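Poly(A) RNA polymerase protein 2 (Saccharomyces cerevisiae, PDB 3NYB) acts as the poly(A) RNA polymerase of the TRAMP RNA surveillance complex, pairing with the zinc-knuckle protein Air2p and probably adding adenylates to RNA 3' ends. Local coordinates at residues Phe23-Lys26 with Asp27-Tyr31; Cys191-Phe194 with Ser195-Met199; Phe280-Arg283 with Asp284-Lys287; Arg140-Gly143 with Ile144-Lys148. The protein carries 1 engineered substitution. All blocks are in the same frame, centred on the assembly; numbering follows the deposited sequence.

In the fold
From the N terminus the four contacts follow in series as 1, 4, 2 and 3. Each is local, closing no long loop, and none nests within or crosses another. Contact 1 lies in helix 17-31. After the five-stranded sheet of the nucleotidyltransferase fold, contact 4 turns the chain from strand 132-137 into helix 145-155, with its centre about 28 Å from that of contact 1 and across the chain's centre. Contact 2 ends helix 186-198, whose Phe187 also meets contact 4. Contact 3 starts helix 282-304, its nearest atoms about 7 Å from those of contact 2. Contacts 2 and 3 both reach the chain of Protein AIR2.

Contact 1: Phe23-Lys26 with Asp27-Tyr31; sequences FEIK and DFVAY
Phe23 to Tyr31 form the last turns of helix 17-31, where the carbonyls of Phe23, Glu24, Ile25 and Lys26 each accept the amide four residues on. Phe28 N to Glu24 O (3.0 Å) and Val29 N to Ile25 O (3.0 Å) are nearly straight at the hydrogen, whereas the bond from Ala30 N to Lys26 O (3.1 Å) is more bent there. Asp27 N bonds to Phe23 O at 3.0 Å and adds a weak bond to Glu24 O.

The Asp27 carboxylate lies back over the preceding turn. Its CG sits anti to its own carbonyl carbon (chi1 -69°), which lays the group beside Phe23 O, 3.1 Å from CG. Asp27 OD2 is hydrogen-bonded to His11 NE2, which lies outside the turn, while the Phe23 ring meets the ring of the same histidine. With an alanine here, His11 NE2 is likely to lose its acceptor and its ring to turn more easily beside Phe23. On the inner side, branch meets branch: Ile25 CG2 approaches Val29 CG2 at 4.3 Å. Phe28, with CG anti to the backbone N (chi1 177°), sends its ring off the turn to meet Trp5 edge-to-face.

Glu24 is gripped at both oxygens, OE1 by the amides of Ile316 and Leu317, OE2 by Ser315 and Trp5. The apolar side rests on two helices: Ile25, Phe28 and Val29 touch helix 160-173, and Ile25 also packs on Leu214 and Leu218 of helix 214-228.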
loop_
_atom_site.group_PDB
_atom_site.type_symbol
_atom_site.label_atom_id
_atom_site.label_comp_id
_atom_site.label_asym_id
_atom_site.label_seq_id
_atom_site.Cartn_x
_atom_site.Cartn_y
_atom_site.Cartn_z
ATOM N N PHE A 23 -14.767 -0.466 11.056
ATOM C CA PHE A 23 -14.358 -0.606 12.443
ATOM C C PHE A 23 -13.251 -1.643 12.630
ATOM O O PHE A 23 -12.336 -1.443 13.432
ATOM C CB PHE A 23 -15.560 -0.963 13.319
ATOM C CG PHE A 23 -16.614 0.098 13.359
ATOM C CD1 PHE A 23 -16.282 1.430 13.172
ATOM C CD2 PHE A 23 -17.936 -0.230 13.610
ATOM C CE1 PHE A 23 -17.256 2.420 13.215
ATOM C CE2 PHE A 23 -18.913 0.752 13.660
ATOM C CZ PHE A 23 -18.573 2.078 13.461
ATOM N N GLU A 24 -13.329 -2.749 11.898
ATOM C CA GLU A 24 -12.300 -3.772 12.025
ATOM C C GLU A 24 -10.977 -3.276 11.460
ATOM O O GLU A 24 -9.918 -3.597 11.989
ATOM C CB GLU A 24 -12.698 -5.101 11.367
ATOM C CG GLU A 24 -11.843 -6.251 11.888
ATOM C CD GLU A 24 -11.995 -7.546 11.116
ATOM O OE1 GLU A 24 -12.969 -7.688 10.345
ATOM O OE2 GLU A 24 -11.125 -8.428 11.295
ATOM N N ILE A 25 -11.031 -2.487 10.391
ATOM C CA ILE A 25 -9.805 -1.905 9.854
ATOM C C ILE A 25 -9.095 -1.081 10.936
ATOM O O ILE A 25 -7.905 -1.275 11.164
ATOM C CB ILE A 25 -10.050 -1.068 8.578
ATOM C CG1 ILE A 25 -10.681 -1.942 7.487
ATOM C CG2 ILE A 25 -8.747 -0.473 8.055
ATOM C CD1 ILE A 25 -10.815 -1.253 6.153
ATOM N N LYS A 26 -9.836 -0.193 11.601
ATOM C CA LYS A 26 -9.302 0.625 12.682
ATOM C C LYS A 26 -8.772 -0.214 13.846
ATOM O O LYS A 26 -7.829 0.180 14.541
ATOM C CB LYS A 26 -10.362 1.594 13.206
ATOM C CG LYS A 26 -10.635 2.788 12.303
ATOM C CD LYS A 26 -11.661 3.714 12.931
ATOM C CE LYS A 26 -12.606 4.320 11.879
ATOM N NZ LYS A 26 -12.294 5.728 11.515
ATOM N N ASP A 27 -9.375 -1.372 14.070
ATOM C CA ASP A 27 -8.931 -2.217 15.172
ATOM C C ASP A 27 -7.564 -2.807 14.871
ATOM O O ASP A 27 -6.638 -2.719 15.688
ATOM C CB ASP A 27 -9.955 -3.305 15.456
ATOM C CG ASP A 27 -11.239 -2.743 16.037
ATOM O OD1 ASP A 27 -11.187 -1.607 16.569
ATOM O OD2 ASP A 27 -12.288 -3.430 15.967
ATOM N N PHE A 28 -7.448 -3.383 13.679
ATOM C CA PHE A 28 -6.193 -3.919 13.177
ATOM C C PHE A 28 -5.077 -2.878 13.201
ATOM O O PHE A 28 -4.006 -3.124 13.754
ATOM C CB PHE A 28 -6.365 -4.450 11.745
ATOM C CG PHE A 28 -5.086 -4.964 11.139
ATOM C CD1 PHE A 28 -4.620 -6.232 11.439
ATOM C CD2 PHE A 28 -4.343 -4.176 10.284
ATOM C CE1 PHE A 28 -3.447 -6.697 10.892
ATOM C CE2 PHE A 28 -3.167 -4.641 9.733
ATOM C CZ PHE A 28 -2.719 -5.896 10.036
ATOM N N VAL A 29 -5.333 -1.726 12.587
ATOM C CA VAL A 29 -4.356 -0.643 12.526
ATOM C C VAL A 29 -3.876 -0.233 13.910
ATOM O O VAL A 29 -2.697 0.035 14.106
ATOM C CB VAL A 29 -4.912 0.606 11.795
ATOM C CG1 VAL A 29 -3.912 1.772 11.857
ATOM C CG2 VAL A 29 -5.238 0.269 10.363
ATOM N N ALA A 30 -4.783 -0.174 14.873
ATOM C CA ALA A 30 -4.378 0.200 16.221
ATOM C C ALA A 30 -3.585 -0.937 16.849
ATOM O O ALA A 30 -2.597 -0.707 17.556
ATOM C CB ALA A 30 -5.591 0.571 17.084
ATOM N N TYR A 31 -4.009 -2.165 16.571
ATOM C CA TYR A 31 -3.300 -3.323 17.094
ATOM C C TYR A 31 -1.854 -3.408 16.562
ATOM O O TYR A 31 -0.937 -3.827 17.284
ATOM C CB TYR A 31 -4.077 -4.601 16.787
ATOM C CG TYR A 31 -3.377 -5.851 17.238
ATOM C CD1 TYR A 31 -3.484 -6.293 18.558
ATOM C CD2 TYR A 31 -2.593 -6.586 16.358
ATOM C CE1 TYR A 31 -2.846 -7.445 18.988
ATOM C CE2 TYR A 31 -1.936 -7.749 16.785
ATOM C CZ TYR A 31 -2.078 -8.168 18.098
ATOM O OH TYR A 31 -1.434 -9.294 18.531
#

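Contact 2: Cys191-Phe194 with Ser195-Met199; sequences CLVF and SFLHM
The final turns of helix 186-198 bring the Phe194 ring against the imidazole of His198, one turn further on. Phe194 CE1 stands over the centre of one imidazole face, 3.6 Å above its plane, with His198 CD2 the nearest atom. The two planes are inclined at 46° and the centroids are 4.8 Å apart, an oblique pair. Phe194 CG is anti to the backbone N (chi1 169°), and this carries the ring along the helix surface towards the histidine. The Phe194 ring also stacks on Trp153. Were this histidine an alanine, the CE1 end of the Phe194 ring would probably lose its cover and the ring could shift against Trp153.

Beneath the rings runs a regular alpha-helical backbone: His198 N bonds to Phe194 O at 3.0 Å, and Ser195 N to Cys191 O at 2.8 Å, the latter nearly straight. The helix ends at His198, and Met199 turns out of it.

Val193 CG1 meets Leu197 CD2 at 4.4 Å on the side facing helix 160-173, where both touch Leu163. Phe196 projects from an adjoining side of the helix, its ring edge near Val193 O, 3.9 Å from CD2, and touches Leu217 and Tyr225 of helix 214-228 and Phe78 of the Protein AIR2 chain. Leu192 O, besides accepting Phe196 N, takes a hydrogen bond from Tyr225 OH.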
loop_
_atom_site.group_PDB
_atom_site.type_symbol
_atom_site.label_atom_id
_atom_site.label_comp_id
_atom_site.label_asym_id
_atom_site.label_seq_id
_atom_site.Cartn_x
_atom_site.Cartn_y
_atom_site.Cartn_z
ATOM N N CYS A 191 1.359 5.391 -3.704
ATOM C CA CYS A 191 0.819 6.074 -4.875
ATOM C C CYS A 191 -0.569 5.571 -5.267
ATOM O O CYS A 191 -1.504 6.362 -5.391
ATOM C CB CYS A 191 1.766 5.956 -6.066
ATOM S SG CYS A 191 1.186 6.866 -7.491
ATOM N N LEU A 192 -0.700 4.263 -5.466
ATOM C CA LEU A 192 -1.968 3.675 -5.898
ATOM C C LEU A 192 -3.123 4.062 -4.996
ATOM O O LEU A 192 -4.179 4.478 -5.463
ATOM C CB LEU A 192 -1.872 2.155 -5.946
ATOM C CG LEU A 192 -0.875 1.533 -6.913
ATOM C CD1 LEU A 192 -0.854 0.027 -6.701
ATOM C CD2 LEU A 192 -1.199 1.888 -8.355
ATOM N N VAL A 193 -2.921 3.905 -3.696
ATOM C CA VAL A 193 -3.947 4.246 -2.732
ATOM C C VAL A 193 -4.242 5.732 -2.818
ATOM O O VAL A 193 -5.392 6.141 -2.926
ATOM C CB VAL A 193 -3.496 3.894 -1.314
ATOM C CG1 VAL A 193 -4.602 4.166 -0.308
ATOM C CG2 VAL A 193 -3.100 2.452 -1.260
ATOM N N PHE A 194 -3.190 6.539 -2.778
ATOM C CA PHE A 194 -3.348 7.981 -2.803
ATOM C C PHE A 194 -4.173 8.412 -4.009
ATOM O O PHE A 194 -5.168 9.124 -3.871
ATOM C CB PHE A 194 -1.987 8.666 -2.821
ATOM C CG PHE A 194 -2.055 10.139 -3.109
ATOM C CD1 PHE A 194 -2.819 10.979 -2.315
ATOM C CD2 PHE A 194 -1.344 10.684 -4.169
ATOM C CE1 PHE A 194 -2.880 12.331 -2.577
ATOM C CE2 PHE A 194 -1.398 12.028 -4.435
ATOM C CZ PHE A 194 -2.166 12.856 -3.638
ATOM N N SER A 195 -3.754 7.970 -5.191
ATOM C CA SER A 195 -4.468 8.282 -6.408
ATOM C C SER A 195 -5.939 7.917 -6.250
ATOM O O SER A 195 -6.820 8.782 -6.332
ATOM C CB SER A 195 -3.861 7.521 -7.580
ATOM O OG SER A 195 -4.798 7.395 -8.634
ATOM N N PHE A 196 -6.194 6.634 -6.013
ATOM C CA PHE A 196 -7.550 6.132 -5.825
ATOM C C PHE A 196 -8.393 7.023 -4.908
ATOM O O PHE A 196 -9.472 7.480 -5.288
ATOM C CB PHE A 196 -7.499 4.697 -5.309
ATOM C CG PHE A 196 -8.743 4.255 -4.592
ATOM C CD1 PHE A 196 -9.863 3.845 -5.300
ATOM C CD2 PHE A 196 -8.780 4.215 -3.201
ATOM C CE1 PHE A 196 -11.004 3.418 -4.634
ATOM C CE2 PHE A 196 -9.915 3.786 -2.535
ATOM C CZ PHE A 196 -11.033 3.389 -3.253
ATOM N N LEU A 197 -7.897 7.280 -3.708
ATOM C CA LEU A 197 -8.597 8.148 -2.765
ATOM C C LEU A 197 -8.943 9.497 -3.384
ATOM O O LEU A 197 -10.092 9.928 -3.347
ATOM C CB LEU A 197 -7.750 8.353 -1.498
ATOM C CG LEU A 197 -8.110 7.625 -0.192
ATOM C CD1 LEU A 197 -8.528 6.182 -0.408
ATOM C CD2 LEU A 197 -6.969 7.708 0.824
ATOM N N HIS A 198 -7.947 10.158 -3.964
ATOM C CA HIS A 198 -8.110 11.542 -4.392
ATOM C C HIS A 198 -8.992 11.737 -5.612
ATOM O O HIS A 198 -9.490 12.839 -5.841
ATOM C CB HIS A 198 -6.759 12.225 -4.585
ATOM C CG HIS A 198 -6.415 13.184 -3.498
ATOM N ND1 HIS A 198 -6.835 13.009 -2.188
ATOM C CD2 HIS A 198 -5.702 14.334 -3.501
ATOM C CE1 HIS A 198 -6.393 14.001 -1.448
ATOM N NE2 HIS A 198 -5.696 14.824 -2.221
ATOM N N MET A 199 -9.198 10.684 -6.393
ATOM C CA MET A 199 -10.085 10.820 -7.541
ATOM C C MET A 199 -11.279 9.868 -7.522
ATOM O O MET A 199 -11.703 9.358 -8.553
ATOM C CB MET A 199 -9.308 10.710 -8.849
ATOM C CG MET A 199 -8.451 9.495 -8.979
ATOM S SD MET A 199 -7.612 9.530 -10.566
ATOM C CE MET A 199 -9.016 9.382 -11.666
#

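Contact 3: Phe280-Arg283 with Asp284-Lys287; sequences FNIR and DIKK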
loop_
_atom_site.group_PDB
_atom_site.type_symbol
_atom_site.label_atom_id
_atom_site.label_comp_id
_atom_site.label_asym_id
_atom_site.label_seq_id
_atom_site.Cartn_x
_atom_site.Cartn_y
_atom_site.Cartn_z
ATOM N N PHE A 280 7.899 -6.704 -12.136
ATOM C CA PHE A 280 7.610 -7.526 -13.303
ATOM C C PHE A 280 6.519 -8.566 -13.048
ATOM O O PHE A 280 5.989 -9.173 -13.983
ATOM C CB PHE A 280 8.883 -8.183 -13.846
ATOM C CG PHE A 280 9.707 -8.904 -12.803
ATOM C CD1 PHE A 280 9.407 -10.208 -12.443
ATOM C CD2 PHE A 280 10.805 -8.286 -12.211
ATOM C CE1 PHE A 280 10.170 -10.879 -11.499
ATOM C CE2 PHE A 280 11.580 -8.953 -11.264
ATOM C CZ PHE A 280 11.259 -10.252 -10.910
ATOM N N ASN A 281 6.172 -8.764 -11.785
ATOM C CA ASN A 281 5.185 -9.774 -11.457
ATOM C C ASN A 281 3.801 -9.174 -11.375
ATOM O O ASN A 281 2.929 -9.669 -10.668
ATOM C CB ASN A 281 5.533 -10.474 -10.156
ATOM C CG ASN A 281 4.927 -11.853 -10.071
ATOM O OD1 ASN A 281 4.775 -12.404 -8.985
ATOM N ND2 ASN A 281 4.573 -12.419 -11.224
ATOM N N ILE A 282 3.612 -8.101 -12.122
ATOM C CA ILE A 282 2.391 -7.330 -12.055
ATOM C C ILE A 282 1.167 -8.163 -12.423
ATOM O O ILE A 282 0.066 -7.892 -11.962
ATOM C CB ILE A 282 2.503 -6.091 -12.959
ATOM C CG1 ILE A 282 1.214 -5.273 -12.911
ATOM C CG2 ILE A 282 2.905 -6.497 -14.379
ATOM C CD1 ILE A 282 1.048 -4.521 -11.624
ATOM N N ARG A 283 1.357 -9.186 -13.243
ATOM C CA ARG A 283 0.239 -10.038 -13.633
ATOM C C ARG A 283 -0.399 -10.721 -12.430
ATOM O O ARG A 283 -1.620 -10.731 -12.289
ATOM C CB ARG A 283 0.701 -11.093 -14.630
ATOM C CG ARG A 283 1.476 -10.526 -15.791
ATOM C CD ARG A 283 1.684 -11.579 -16.859
ATOM N NE ARG A 283 2.285 -11.015 -18.061
ATOM C CZ ARG A 283 1.593 -10.449 -19.042
ATOM N NH1 ARG A 283 0.271 -10.376 -18.963
ATOM N NH2 ARG A 283 2.220 -9.956 -20.103
ATOM N N ASP A 284 0.433 -11.308 -11.576
ATOM C CA ASP A 284 -0.042 -11.987 -10.376
ATOM C C ASP A 284 -0.523 -10.995 -9.330
ATOM O O ASP A 284 -1.375 -11.311 -8.503
ATOM C CB ASP A 284 1.057 -12.869 -9.788
ATOM C CG ASP A 284 1.206 -14.181 -10.532
ATOM O OD1 ASP A 284 0.675 -14.286 -11.658
ATOM O OD2 ASP A 284 1.845 -15.110 -9.993
ATOM N N ILE A 285 0.032 -9.792 -9.362
ATOM C CA ILE A 285 -0.399 -8.755 -8.439
ATOM C C ILE A 285 -1.870 -8.431 -8.683
ATOM O O ILE A 285 -2.668 -8.401 -7.750
ATOM C CB ILE A 285 0.476 -7.492 -8.564
ATOM C CG1 ILE A 285 1.906 -7.809 -8.119
ATOM C CG2 ILE A 285 -0.106 -6.352 -7.744
ATOM C CD1 ILE A 285 2.913 -6.754 -8.481
ATOM N N LYS A 286 -2.225 -8.216 -9.949
ATOM C CA LYS A 286 -3.609 -7.941 -10.327
ATOM C C LYS A 286 -4.530 -9.095 -9.962
ATOM O O LYS A 286 -5.634 -8.880 -9.461
ATOM C CB LYS A 286 -3.716 -7.655 -11.824
ATOM C CG LYS A 286 -5.145 -7.492 -12.319
ATOM C CD LYS A 286 -5.177 -7.086 -13.781
ATOM C CE LYS A 286 -6.609 -6.887 -14.280
ATOM N NZ LYS A 286 -6.647 -6.644 -15.747
ATOM N N LYS A 287 -4.083 -10.320 -10.220
ATOM C CA LYS A 287 -4.843 -11.496 -9.794
ATOM C C LYS A 287 -5.122 -11.461 -8.293
ATOM O O LYS A 287 -6.221 -11.775 -7.858
ATOM C CB LYS A 287 -4.128 -12.803 -10.164
ATOM C CG LYS A 287 -4.678 -13.473 -11.408
ATOM C CD LYS A 287 -3.695 -13.467 -12.566
ATOM C CE LYS A 287 -2.735 -14.650 -12.462
ATOM N NZ LYS A 287 -2.140 -15.027 -13.779
#
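Asn281 and Ile282 meet Asp284 and Ile285 in the first turn of helix 282-304, with Asn281 at the N-cap position. The cap residue uses its backbone here and not its side chain: Asn281 O accepts Ile285 N at 3.2 Å and takes a weak bond from Asp284 N as well. A backbone pairing of Asn281 with Gly182 fixes the start of the helix to an earlier part of the chain.

The packed side is apolar. Ile282 CD1 and Ile285 CD1 touch at 4.3 Å, while Ile285 also folds back along the turn, its CD1 3.7 Å from Ile282 CA. It does so because Ile285 CG1 is anti to the carbonyl carbon (chi1 -66°), pointing the long branch toward the helix start. Around this pair Leu263 and Tyr231 touch Ile282, and Leu184 touches Ile285.

Lys286 forms a buried flank of its own, covered by the Protein AIR2 chain: fully extended, it packs on Val70 of that chain and its NZ bonds to Ser68 OG there, so this helix start contributes to the heterodimer interface.

The open side is polar and much looser. The Asn281 amide and the Asp284 carboxylate have planes 48° apart, and Asn281 ND2 gets only as near as 3.8 Å to Asp284 CB, a van der Waals approach. Arg283 extends outward and is poorly ordered. Lys287 bends instead: its CD passes 3.4 Å from Arg283 O, and NZ comes round to Asp284 OD1 in a long salt bridge of 3.6 Å.

Contact 4: Arg140-Gly143 with Ile144-Lys148; sequences RTNG and IEAAK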
loop_
_atom_site.group_PDB
_atom_site.type_symbol
_atom_site.label_atom_id
_atom_site.label_comp_id
_atom_site.label_asym_id
_atom_site.label_seq_id
_atom_site.Cartn_x
_atom_site.Cartn_y
_atom_site.Cartn_z
ATOM N N ARG A 140 19.690 7.503 1.755
ATOM C CA ARG A 140 18.270 7.169 1.793
ATOM C C ARG A 140 17.918 6.414 0.527
ATOM O O ARG A 140 18.470 6.690 -0.532
ATOM C CB ARG A 140 17.404 8.417 1.943
ATOM C CG ARG A 140 17.588 9.064 3.289
ATOM C CD ARG A 140 16.567 10.147 3.607
ATOM N NE ARG A 140 16.783 10.599 4.978
ATOM C CZ ARG A 140 17.829 11.329 5.358
ATOM N NH1 ARG A 140 18.745 11.712 4.465
ATOM N NH2 ARG A 140 17.966 11.683 6.625
ATOM N N THR A 141 17.012 5.451 0.635
ATOM C CA THR A 141 16.695 4.603 -0.505
ATOM C C THR A 141 15.420 5.027 -1.219
ATOM O O THR A 141 15.128 4.542 -2.309
ATOM C CB THR A 141 16.601 3.096 -0.123
ATOM O OG1 THR A 141 15.585 2.900 0.869
ATOM C CG2 THR A 141 17.949 2.570 0.387
ATOM N N ASN A 142 14.654 5.925 -0.613
ATOM C CA ASN A 142 13.422 6.371 -1.250
ATOM C C ASN A 142 13.525 7.782 -1.823
ATOM O O ASN A 142 12.872 8.710 -1.347
ATOM C CB ASN A 142 12.233 6.247 -0.297
ATOM C CG ASN A 142 11.014 5.662 -0.978
ATOM O OD1 ASN A 142 10.083 5.190 -0.324
ATOM N ND2 ASN A 142 11.021 5.671 -2.306
ATOM N N GLY A 143 14.350 7.927 -2.854
ATOM C CA GLY A 143 14.548 9.204 -3.511
ATOM C C GLY A 143 14.657 10.358 -2.535
ATOM O O GLY A 143 15.172 10.204 -1.423
ATOM N N ILE A 144 14.167 11.519 -2.957
ATOM C CA ILE A 144 14.206 12.723 -2.143
ATOM C C ILE A 144 12.877 13.446 -2.314
ATOM O O ILE A 144 12.163 13.722 -1.348
ATOM C CB ILE A 144 15.351 13.669 -2.572
ATOM C CG1 ILE A 144 16.497 12.886 -3.224
ATOM C CG2 ILE A 144 15.860 14.451 -1.379
ATOM C CD1 ILE A 144 16.311 12.588 -4.714
ATOM N N GLU A 145 12.555 13.745 -3.567
ATOM C CA GLU A 145 11.247 14.265 -3.936
ATOM C C GLU A 145 10.154 13.258 -3.579
ATOM O O GLU A 145 9.080 13.650 -3.126
ATOM C CB GLU A 145 11.204 14.590 -5.430
ATOM C CG GLU A 145 11.368 13.364 -6.307
ATOM C CD GLU A 145 12.771 12.743 -6.231
ATOM O OE1 GLU A 145 13.730 13.487 -5.924
ATOM O OE2 GLU A 145 12.920 11.518 -6.486
ATOM N N ALA A 146 10.419 11.966 -3.774
ATOM C CA ALA A 146 9.437 10.941 -3.404
ATOM C C ALA A 146 9.099 11.032 -1.931
ATOM O O ALA A 146 7.927 11.008 -1.547
ATOM C CB ALA A 146 9.937 9.543 -3.710
ATOM N N ALA A 147 10.133 11.111 -1.103
ATOM C CA ALA A 147 9.918 11.138 0.331
ATOM C C ALA A 147 9.002 12.296 0.704
ATOM O O ALA A 147 8.075 12.130 1.502
ATOM C CB ALA A 147 11.239 11.239 1.064
ATOM N N LYS A 148 9.253 13.467 0.115
ATOM C CA LYS A 148 8.479 14.660 0.445
ATOM C C LYS A 148 7.017 14.519 0.014
ATOM O O LYS A 148 6.102 14.912 0.742
ATOM C CB LYS A 148 9.115 15.914 -0.167
ATOM C CG LYS A 148 8.649 17.229 0.468
ATOM C CD LYS A 148 9.164 17.400 1.902
ATOM C CE LYS A 148 8.733 18.738 2.518
ATOM N NZ LYS A 148 9.483 19.929 1.994
#
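Asn142 packs against Ala146 where, in the palm-domain region of the nucleotidyltransferase fold, the loop after strand 132-137 runs into helix 145-155, whose N-cap position is held by Ile144. Gly143 makes the turn with a positive phi of 42°, a conformation easily adopted without a side chain.

Ile144 comes first. Its side chain curls back alongside the glycine, CD1 lying 3.5 Å from Gly143 C. In Glu145, CG sits between the backbone N and the carbonyl carbon (chi1 64°), and a further bend at chi2 swings the carboxylate back toward the loop, with OE2 4.1 Å from Gly143 CA; the same side chain touches Pro268.

Ala146 follows, its methyl directed at the loop. CB lies 3.9 Å from Asn142 O and 4.3 Å from Asn142 ND2, and both residues also rest on Phe187 of helix 186-198, which ties this helix start to that helix. Ala147 brings its own CB to 3.9 Å from Asn142 O, so two methyls from consecutive residues border one carbonyl oxygen. With Lys148 the regular helical bonding is under way: its N donates to Ile144 O at 3.3 Å.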